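Local coordinates for B-cell differentiation antigen CD72 (Mus musculus, PDB 5B1R), which serves as a B-cell receptor co-receptor whose extracellular C-type lectin-like domain recognises the Sm/RNP self-antigen and thereby dampens antigen-receptor signalling, at residues 14-25 with 106-117. The protein carries 2 engineered substitutions. Residues are numbered along the deposited sequence; the frame is centred on the assembly and turned at random.
Sequences ERCFYISHTLRS and AELHPSICESEA. Unlike the reference sequence in segment 14-25: R24 (reference Gly). Engineered in segment 106-117: S111 (natural residue Cys).
E114 reaches across from its strand to R15. The CB of E114 lies 3.7 Å from F17 CD1. With chi1 at 76°, CG lies between the backbone N and the carbonyl carbon, and the chain then runs extended beside the phenyl ring, so that E114 OE1 comes 3.7 Å from F17 CE1. At the tip, R15 holds the carboxylate in a side-on salt bridge through NE and NH1. R15 NE meets E114 OE2 at 2.9 Å from above the carboxylate plane; R15 NH1 donates to OE1 from its syn side, tilted from that plane, with the N-H...O angle at 177°. F17 CZ sits over one face of the R15 guanidinium, toward its rim, and A42 N also donates to E114 OE1.

Behind this pair, strands 15-21 and 109-116 run antiparallel, with paired backbone bonds at C16/S115, Y18/C113 and S20/S111. A beta bulge follows before R24 pairs with H109. There a water joins T22 O, R24 NH1 and the engineered S111 OG, while R24 NH1 also donates to S20 OG at 2.8 Å.

This ladder brings the two ends of the C-type lectin-like fold together, and C113 ties it to helix 26-35 through C33. Three donors on one largely buried carboxylate probably favour its ionised form and fix its rotation.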
loop_
_atom_site.group_PDB
_atom_site.type_symbol
_atom_site.label_atom_id
_atom_site.label_comp_id
_atom_site.label_asym_id
_atom_site.label_seq_id
_atom_site.Cartn_x
_atom_site.Cartn_y
_atom_site.Cartn_z
ATOM N N GLU A 14 -2.371 5.963 13.766
ATOM C CA GLU A 14 -1.984 4.815 14.605
ATOM C C GLU A 14 -1.349 3.697 13.784
ATOM O O GLU A 14 -1.391 2.526 14.189
ATOM C CB GLU A 14 -3.188 4.285 15.370
ATOM C CG GLU A 14 -3.790 5.314 16.293
ATOM C CD GLU A 14 -5.025 4.779 16.965
ATOM O OE1 GLU A 14 -6.074 4.650 16.289
ATOM O OE2 GLU A 14 -4.951 4.480 18.173
ATOM N N ARG A 15 -0.738 4.066 12.649
ATOM C CA ARG A 15 -0.175 3.110 11.705
ATOM C C ARG A 15 1.276 3.450 11.368
ATOM O O ARG A 15 1.750 4.570 11.597
ATOM C CB ARG A 15 -0.992 3.140 10.417
ATOM C CG ARG A 15 -2.457 2.845 10.640
ATOM C CD ARG A 15 -3.331 3.602 9.669
ATOM N NE ARG A 15 -3.239 3.060 8.330
ATOM C CZ ARG A 15 -3.630 3.698 7.230
ATOM N NH1 ARG A 15 -3.543 3.084 6.066
ATOM N NH2 ARG A 15 -4.072 4.949 7.285
ATOM N N CYS A 16 1.951 2.462 10.792
ATOM C CA CYS A 16 3.298 2.604 10.267
ATOM C C CYS A 16 3.339 1.918 8.907
ATOM O O CYS A 16 2.874 0.786 8.780
ATOM C CB CYS A 16 4.301 1.906 11.176
ATOM S SG CYS A 16 4.270 2.437 12.900
ATOM N N PHE A 17 3.940 2.582 7.920
ATOM C CA PHE A 17 4.092 1.998 6.590
ATOM C C PHE A 17 5.532 1.573 6.347
ATOM O O PHE A 17 6.479 2.235 6.783
ATOM C CB PHE A 17 3.695 2.992 5.512
ATOM C CG PHE A 17 2.281 3.446 5.622
ATOM C CD1 PHE A 17 1.234 2.614 5.249
ATOM C CD2 PHE A 17 1.991 4.707 6.105
ATOM C CE1 PHE A 17 -0.073 3.043 5.371
ATOM C CE2 PHE A 17 0.692 5.135 6.214
ATOM C CZ PHE A 17 -0.347 4.306 5.847
ATOM N N TYR A 18 5.673 0.484 5.602
ATOM C CA TYR A 18 6.965 -0.008 5.175
ATOM C C TYR A 18 6.925 -0.179 3.659
ATOM O O TYR A 18 6.085 -0.937 3.137
ATOM C CB TYR A 18 7.296 -1.345 5.853
ATOM C CG TYR A 18 8.563 -1.948 5.319
ATOM C CD1 TYR A 18 9.798 -1.460 5.718
ATOM C CD2 TYR A 18 8.533 -2.989 4.387
ATOM C CE1 TYR A 18 10.963 -2.002 5.208
ATOM C CE2 TYR A 18 9.689 -3.525 3.891
ATOM C CZ TYR A 18 10.900 -3.028 4.301
ATOM O OH TYR A 18 12.056 -3.560 3.815
ATOM N N ILE A 19 7.808 0.531 2.961
ATOM C CA ILE A 19 7.919 0.345 1.516
ATOM C C ILE A 19 8.903 -0.787 1.236
ATOM O O ILE A 19 10.062 -0.710 1.613
ATOM C CB ILE A 19 8.407 1.629 0.810
ATOM C CG1 ILE A 19 7.473 2.817 1.093
ATOM C CG2 ILE A 19 8.566 1.362 -0.695
ATOM C CD1 ILE A 19 8.100 4.159 0.730
ATOM N N SER A 20 8.432 -1.840 0.582
ATOM C CA SER A 20 9.321 -2.904 0.137
ATOM C C SER A 20 9.623 -2.722 -1.343
ATOM O O SER A 20 8.734 -2.832 -2.186
ATOM C CB SER A 20 8.709 -4.278 0.376
ATOM O OG SER A 20 9.657 -5.278 0.033
ATOM N N HIS A 21 10.879 -2.427 -1.656
ATOM C CA HIS A 21 11.268 -2.177 -3.041
ATOM C C HIS A 21 11.393 -3.471 -3.855
ATOM O O HIS A 21 11.455 -3.434 -5.083
ATOM C CB HIS A 21 12.584 -1.400 -3.099
ATOM C CG HIS A 21 12.529 -0.093 -2.380
ATOM N ND1 HIS A 21 11.792 0.980 -2.838
ATOM C CD2 HIS A 21 13.103 0.311 -1.224
ATOM C CE1 HIS A 21 11.925 1.991 -1.998
ATOM N NE2 HIS A 21 12.712 1.609 -1.009
ATOM N N THR A 22 11.438 -4.600 -3.158
ATOM C CA THR A 22 11.613 -5.912 -3.785
ATOM C C THR A 22 10.444 -6.218 -4.692
ATOM O O THR A 22 9.286 -6.106 -4.294
ATOM C CB THR A 22 11.692 -7.001 -2.696
ATOM O OG1 THR A 22 12.725 -6.647 -1.767
ATOM C CG2 THR A 22 11.974 -8.397 -3.275
ATOM N N LEU A 23 10.748 -6.642 -5.912
ATOM C CA LEU A 23 9.706 -6.962 -6.878
ATOM C C LEU A 23 9.089 -8.323 -6.554
ATOM O O LEU A 23 9.793 -9.338 -6.501
ATOM C CB LEU A 23 10.252 -6.965 -8.311
ATOM C CG LEU A 23 10.955 -5.685 -8.770
ATOM C CD1 LEU A 23 11.330 -5.814 -10.242
ATOM C CD2 LEU A 23 10.109 -4.437 -8.529
ATOM N N ARG A 24 7.771 -8.356 -6.379
ATOM C CA ARG A 24 7.053 -9.598 -6.096
ATOM C C ARG A 24 5.667 -9.556 -6.728
ATOM O O ARG A 24 5.126 -8.489 -7.003
ATOM C CB ARG A 24 6.854 -9.817 -4.592
ATOM C CG ARG A 24 8.094 -9.762 -3.732
ATOM C CD ARG A 24 7.728 -10.058 -2.293
ATOM N NE ARG A 24 8.894 -10.019 -1.403
ATOM C CZ ARG A 24 9.331 -8.939 -0.776
ATOM N NH1 ARG A 24 8.708 -7.785 -0.926
ATOM N NH2 ARG A 24 10.407 -9.045 0.006
ATOM N N SER A 25 5.071 -10.725 -6.900
ATOM C CA SER A 25 3.645 -10.815 -7.205
ATOM C C SER A 25 2.829 -10.275 -6.034
ATOM O O SER A 25 3.360 -10.036 -4.945
ATOM C CB SER A 25 3.258 -12.268 -7.430
ATOM O OG SER A 25 3.440 -13.007 -6.231
ATOM N N ALA A 106 -0.148 -11.732 -10.771
ATOM C CA ALA A 106 1.183 -12.311 -10.942
ATOM C C ALA A 106 2.252 -11.281 -11.305
ATOM O O ALA A 106 3.444 -11.592 -11.243
ATOM C CB ALA A 106 1.149 -13.427 -11.995
ATOM N N GLU A 107 1.858 -10.064 -11.673
ATOM C CA GLU A 107 2.849 -9.059 -12.072
ATOM C C GLU A 107 3.804 -8.723 -10.932
ATOM O O GLU A 107 3.412 -8.707 -9.771
ATOM C CB GLU A 107 2.202 -7.746 -12.524
ATOM C CG GLU A 107 1.373 -7.784 -13.782
ATOM C CD GLU A 107 1.002 -6.383 -14.280
ATOM O OE1 GLU A 107 1.291 -5.364 -13.591
ATOM O OE2 GLU A 107 0.418 -6.297 -15.374
ATOM N N LEU A 108 5.047 -8.420 -11.286
ATOM C CA LEU A 108 6.083 -8.108 -10.297
ATOM C C LEU A 108 6.180 -6.606 -10.025
ATOM O O LEU A 108 6.456 -5.827 -10.935
ATOM C CB LEU A 108 7.432 -8.636 -10.794
ATOM C CG LEU A 108 7.477 -10.127 -11.131
ATOM C CD1 LEU A 108 8.847 -10.511 -11.685
ATOM C CD2 LEU A 108 7.140 -10.929 -9.889
ATOM N N HIS A 109 5.972 -6.214 -8.770
ATOM C CA HIS A 109 6.018 -4.816 -8.356
ATOM C C HIS A 109 6.547 -4.744 -6.944
ATOM O O HIS A 109 6.439 -5.705 -6.175
ATOM C CB HIS A 109 4.618 -4.197 -8.381
ATOM C CG HIS A 109 4.041 -4.101 -9.752
ATOM N ND1 HIS A 109 4.501 -3.200 -10.690
ATOM C CD2 HIS A 109 3.057 -4.810 -10.351
ATOM C CE1 HIS A 109 3.823 -3.365 -11.814
ATOM N NE2 HIS A 109 2.937 -4.331 -11.633
ATOM N N PRO A 110 7.084 -3.580 -6.568
ATOM C CA PRO A 110 7.301 -3.329 -5.138
ATOM C C PRO A 110 5.939 -3.246 -4.438
ATOM O O PRO A 110 4.884 -3.306 -5.089
ATOM C CB PRO A 110 8.008 -1.968 -5.135
ATOM C CG PRO A 110 7.493 -1.290 -6.390
ATOM C CD PRO A 110 7.376 -2.401 -7.409
ATOM N N SER A 111 5.956 -3.085 -3.119
ATOM C CA SER A 111 4.710 -3.109 -2.364
ATOM C C SER A 111 4.829 -2.219 -1.136
ATOM O O SER A 111 5.930 -1.753 -0.794
ATOM C CB SER A 111 4.387 -4.550 -1.952
ATOM O OG SER A 111 5.421 -5.106 -1.150
ATOM N N ILE A 112 3.696 -1.993 -0.477
ATOM C CA ILE A 112 3.689 -1.213 0.757
ATOM C C ILE A 112 2.963 -2.038 1.802
ATOM O O ILE A 112 1.837 -2.494 1.557
ATOM C CB ILE A 112 2.979 0.142 0.593
ATOM C CG1 ILE A 112 3.538 0.894 -0.625
ATOM C CG2 ILE A 112 3.099 0.958 1.881
ATOM C CD1 ILE A 112 2.698 2.062 -1.089
ATOM N N CYS A 113 3.616 -2.274 2.937
ATOM C CA CYS A 113 2.993 -2.932 4.078
ATOM C C CYS A 113 2.607 -1.895 5.124
ATOM O O CYS A 113 3.156 -0.789 5.154
ATOM C CB CYS A 113 3.957 -3.922 4.727
ATOM S SG CYS A 113 4.691 -5.183 3.667
ATOM N N GLU A 114 1.694 -2.275 6.008
ATOM C CA GLU A 114 1.419 -1.443 7.166
ATOM C C GLU A 114 1.261 -2.301 8.406
ATOM O O GLU A 114 0.771 -3.438 8.350
ATOM C CB GLU A 114 0.199 -0.554 6.968
ATOM C CG GLU A 114 -1.132 -1.205 7.077
ATOM C CD GLU A 114 -2.236 -0.159 7.080
ATOM O OE1 GLU A 114 -2.553 0.338 6.016
ATOM O OE2 GLU A 114 -2.788 0.198 8.144
ATOM N N SER A 115 1.680 -1.731 9.522
ATOM C CA SER A 115 1.471 -2.328 10.824
ATOM C C SER A 115 0.830 -1.283 11.718
ATOM O O SER A 115 0.710 -0.104 11.351
ATOM C CB SER A 115 2.812 -2.769 11.427
ATOM O OG SER A 115 3.544 -1.640 11.902
ATOM N N GLU A 116 0.431 -1.681 12.911
ATOM C CA GLU A 116 0.042 -0.682 13.883
ATOM C C GLU A 116 1.288 0.066 14.392
ATOM O O GLU A 116 2.406 -0.445 14.326
ATOM C CB GLU A 116 -0.775 -1.303 15.024
ATOM C CG GLU A 116 0.004 -2.042 16.103
ATOM C CD GLU A 116 0.426 -3.465 15.747
ATOM O OE1 GLU A 116 0.664 -4.255 16.683
ATOM O OE2 GLU A 116 0.540 -3.808 14.554
ATOM N N ALA A 117 1.088 1.297 14.851
ATOM C CA ALA A 117 2.109 2.026 15.581
ATOM C C ALA A 117 2.092 1.551 17.030
ATOM O O ALA A 117 1.129 0.950 17.488
ATOM C CB ALA A 117 1.850 3.510 15.495
HETATM O O HOH W 1 6.871 -6.643 -2.944
#